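Local coordinates for WlaRA, TDP-fucose-3,4-ketoisomerase (Campylobacter jejuni subsp. jejuni 81116, PDB 5TPV), which belongs to the WxcM-like family of the cupin clan, forms a two-chain assembly and binds thymidine-5'-diphosphate, at residues S54-I59 with L106-N111. Numbering follows the deposited sequence.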
loop_
_atom_site.group_PDB
_atom_site.type_symbol
_atom_site.label_atom_id
_atom_site.label_comp_id
_atom_site.label_asym_id
_atom_site.label_seq_id
_atom_site.Cartn_x
_atom_site.Cartn_y
_atom_site.Cartn_z
ATOM N N SER B 54 -1.627 -10.971 13.106
ATOM C CA SER B 54 -1.519 -10.376 11.782
ATOM C C SER B 54 -0.738 -11.323 10.889
ATOM O O SER B 54 0.282 -11.916 11.273
ATOM C CB SER B 54 -0.774 -9.041 11.830
ATOM O OG SER B 54 -1.396 -8.083 12.675
ATOM N N GLU B 55 -1.223 -11.377 9.661
ATOM C CA GLU B 55 -0.460 -11.819 8.524
ATOM C C GLU B 55 0.042 -10.595 7.712
ATOM O O GLU B 55 -0.467 -9.475 7.841
ATOM C CB GLU B 55 -1.388 -12.693 7.678
ATOM C CG GLU B 55 -1.806 -13.994 8.320
ATOM C CD GLU B 55 -2.961 -14.642 7.571
ATOM O OE1 GLU B 55 -2.775 -15.129 6.416
ATOM O OE2 GLU B 55 -4.060 -14.644 8.160
ATOM N N PHE B 56 1.039 -10.838 6.880
ATOM C CA PHE B 56 1.806 -9.784 6.214
ATOM C C PHE B 56 2.117 -10.212 4.794
ATOM O O PHE B 56 2.329 -11.394 4.560
ATOM C CB PHE B 56 3.121 -9.476 6.906
ATOM C CG PHE B 56 2.923 -8.908 8.257
ATOM C CD1 PHE B 56 2.535 -7.597 8.406
ATOM C CD2 PHE B 56 3.098 -9.693 9.395
ATOM C CE1 PHE B 56 2.257 -7.048 9.647
ATOM C CE2 PHE B 56 2.844 -9.150 10.659
ATOM C CZ PHE B 56 2.406 -7.853 10.782
ATOM N N ILE B 57 2.095 -9.251 3.866
ATOM C CA ILE B 57 2.950 -9.320 2.663
ATOM C C ILE B 57 3.954 -8.155 2.585
ATOM O O ILE B 57 3.594 -7.006 2.727
ATOM C CB ILE B 57 2.057 -9.294 1.421
ATOM C CG1 ILE B 57 1.227 -10.551 1.359
ATOM C CG2 ILE B 57 2.856 -9.304 0.121
ATOM C CD1 ILE B 57 0.128 -10.468 0.336
ATOM N N PHE B 58 5.207 -8.476 2.335
ATOM C CA PHE B 58 6.318 -7.541 2.301
ATOM C C PHE B 58 6.729 -7.414 0.820
ATOM O O PHE B 58 6.933 -8.419 0.135
ATOM C CB PHE B 58 7.548 -8.089 3.080
ATOM C CG PHE B 58 7.299 -8.327 4.541
ATOM C CD1 PHE B 58 7.384 -7.293 5.438
ATOM C CD2 PHE B 58 6.943 -9.587 5.015
ATOM C CE1 PHE B 58 7.097 -7.490 6.786
ATOM C CE2 PHE B 58 6.666 -9.795 6.352
ATOM C CZ PHE B 58 6.751 -8.746 7.244
ATOM N N ILE B 59 6.902 -6.190 0.361
ATOM C CA ILE B 59 7.258 -5.904 -1.025
ATOM C C ILE B 59 8.299 -4.798 -1.019
ATOM O O ILE B 59 8.097 -3.751 -0.364
ATOM C CB ILE B 59 5.992 -5.413 -1.758
ATOM C CG1 ILE B 59 4.844 -6.383 -1.605
ATOM C CG2 ILE B 59 6.230 -5.137 -3.235
ATOM C CD1 ILE B 59 3.513 -5.800 -2.008
ATOM N N LEU B 106 10.017 -0.053 1.399
ATOM C CA LEU B 106 9.424 -1.328 1.792
ATOM C C LEU B 106 7.969 -1.081 2.035
ATOM O O LEU B 106 7.650 -0.259 2.872
ATOM C CB LEU B 106 10.039 -1.859 3.092
ATOM C CG LEU B 106 9.419 -3.177 3.578
ATOM C CD1 LEU B 106 9.779 -4.326 2.690
ATOM C CD2 LEU B 106 9.911 -3.452 5.000
ATOM N N LEU B 107 7.116 -1.784 1.293
ATOM C CA LEU B 107 5.685 -1.749 1.529
ATOM C C LEU B 107 5.218 -3.066 2.175
ATOM O O LEU B 107 5.532 -4.169 1.696
ATOM C CB LEU B 107 4.983 -1.554 0.211
ATOM C CG LEU B 107 3.460 -1.586 0.141
ATOM C CD1 LEU B 107 2.836 -0.446 0.897
ATOM C CD2 LEU B 107 2.932 -1.617 -1.293
ATOM N N VAL B 108 4.324 -2.905 3.139
ATOM C CA VAL B 108 3.704 -3.988 3.882
ATOM C C VAL B 108 2.193 -3.902 3.897
ATOM O O VAL B 108 1.585 -2.892 4.197
ATOM C CB VAL B 108 4.246 -3.968 5.334
ATOM C CG1 VAL B 108 3.893 -5.273 6.048
ATOM C CG2 VAL B 108 5.755 -3.804 5.293
ATOM N N LEU B 109 1.563 -5.025 3.577
ATOM C CA LEU B 109 0.119 -5.175 3.691
ATOM C C LEU B 109 -0.181 -6.123 4.858
ATOM O O LEU B 109 0.531 -7.129 5.060
ATOM C CB LEU B 109 -0.412 -5.821 2.417
ATOM C CG LEU B 109 0.293 -5.433 1.088
ATOM C CD1 LEU B 109 -0.217 -6.220 -0.074
ATOM C CD2 LEU B 109 0.142 -3.966 0.762
ATOM N N THR B 110 -1.241 -5.805 5.589
ATOM C CA THR B 110 -1.693 -6.625 6.681
ATOM C C THR B 110 -3.227 -6.564 6.857
ATOM O O THR B 110 -3.951 -5.712 6.320
ATOM C CB THR B 110 -0.959 -6.294 7.983
ATOM O OG1 THR B 110 -1.276 -7.242 9.030
ATOM C CG2 THR B 110 -1.370 -4.954 8.448
ATOM N N ASN B 111 -3.706 -7.579 7.562
ATOM C CA ASN B 111 -5.146 -7.821 7.751
ATOM C C ASN B 111 -5.659 -7.316 9.087
ATOM O O ASN B 111 -6.768 -7.633 9.433
ATOM C CB ASN B 111 -5.441 -9.305 7.600
ATOM C CG ASN B 111 -4.708 -10.174 8.637
ATOM O OD1 ASN B 111 -3.622 -9.877 9.087
ATOM N ND2 ASN B 111 -5.300 -11.296 8.966
HETATM O O HOH W 1 -4.878 -13.584 10.407
#
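The rings of F56 and F58 meet V108 obliquely on one face of the cupin beta-sheet: F56 CD1 lies 3.6 Å from V108 CG1, while the F58 ring meets both V108 methyls, CG2 nearest at 3.9 Å from F58 CD1. The F56 side chain also lies side by side with that of T110 and is about 7 Å from a bound thymidine-5'-diphosphate. I89 of the next strand, 85-89, touches the side chains of both phenylalanines.

Strands 56-59 and 106-110 are antiparallel neighbours. Two hydrogen-bonded pairs, I57 with L109 and I59 with L107, join them through reciprocal backbone bonds, the one from L107 N to I59 O being 2.8 Å long. Their side chains form the other face, where F8 touches both isoleucines and Y36 of the second subunit packs on I59 and L107.

Past the regular ladder, side chains take over the pairing. T110 donates from OG1 to E55 O at 2.7 Å; chi1 of -172° sets that hydroxyl anti to T110 N and brings it to the E55 carbonyl. N111 OD1 accepts a hydrogen bond from E55 N at 2.9 Å, the donor tilted 29° from the amide carbonyl plane. The E55 carboxylate plane is turned 77° from the N111 amide plane; E55 OE1 is hydrogen-bonded to Y88 OH, while OE2 reaches N111 through a water, which donates to E55 OE2 at 2.6 Å and accepts from N111 ND2 at 2.7 Å.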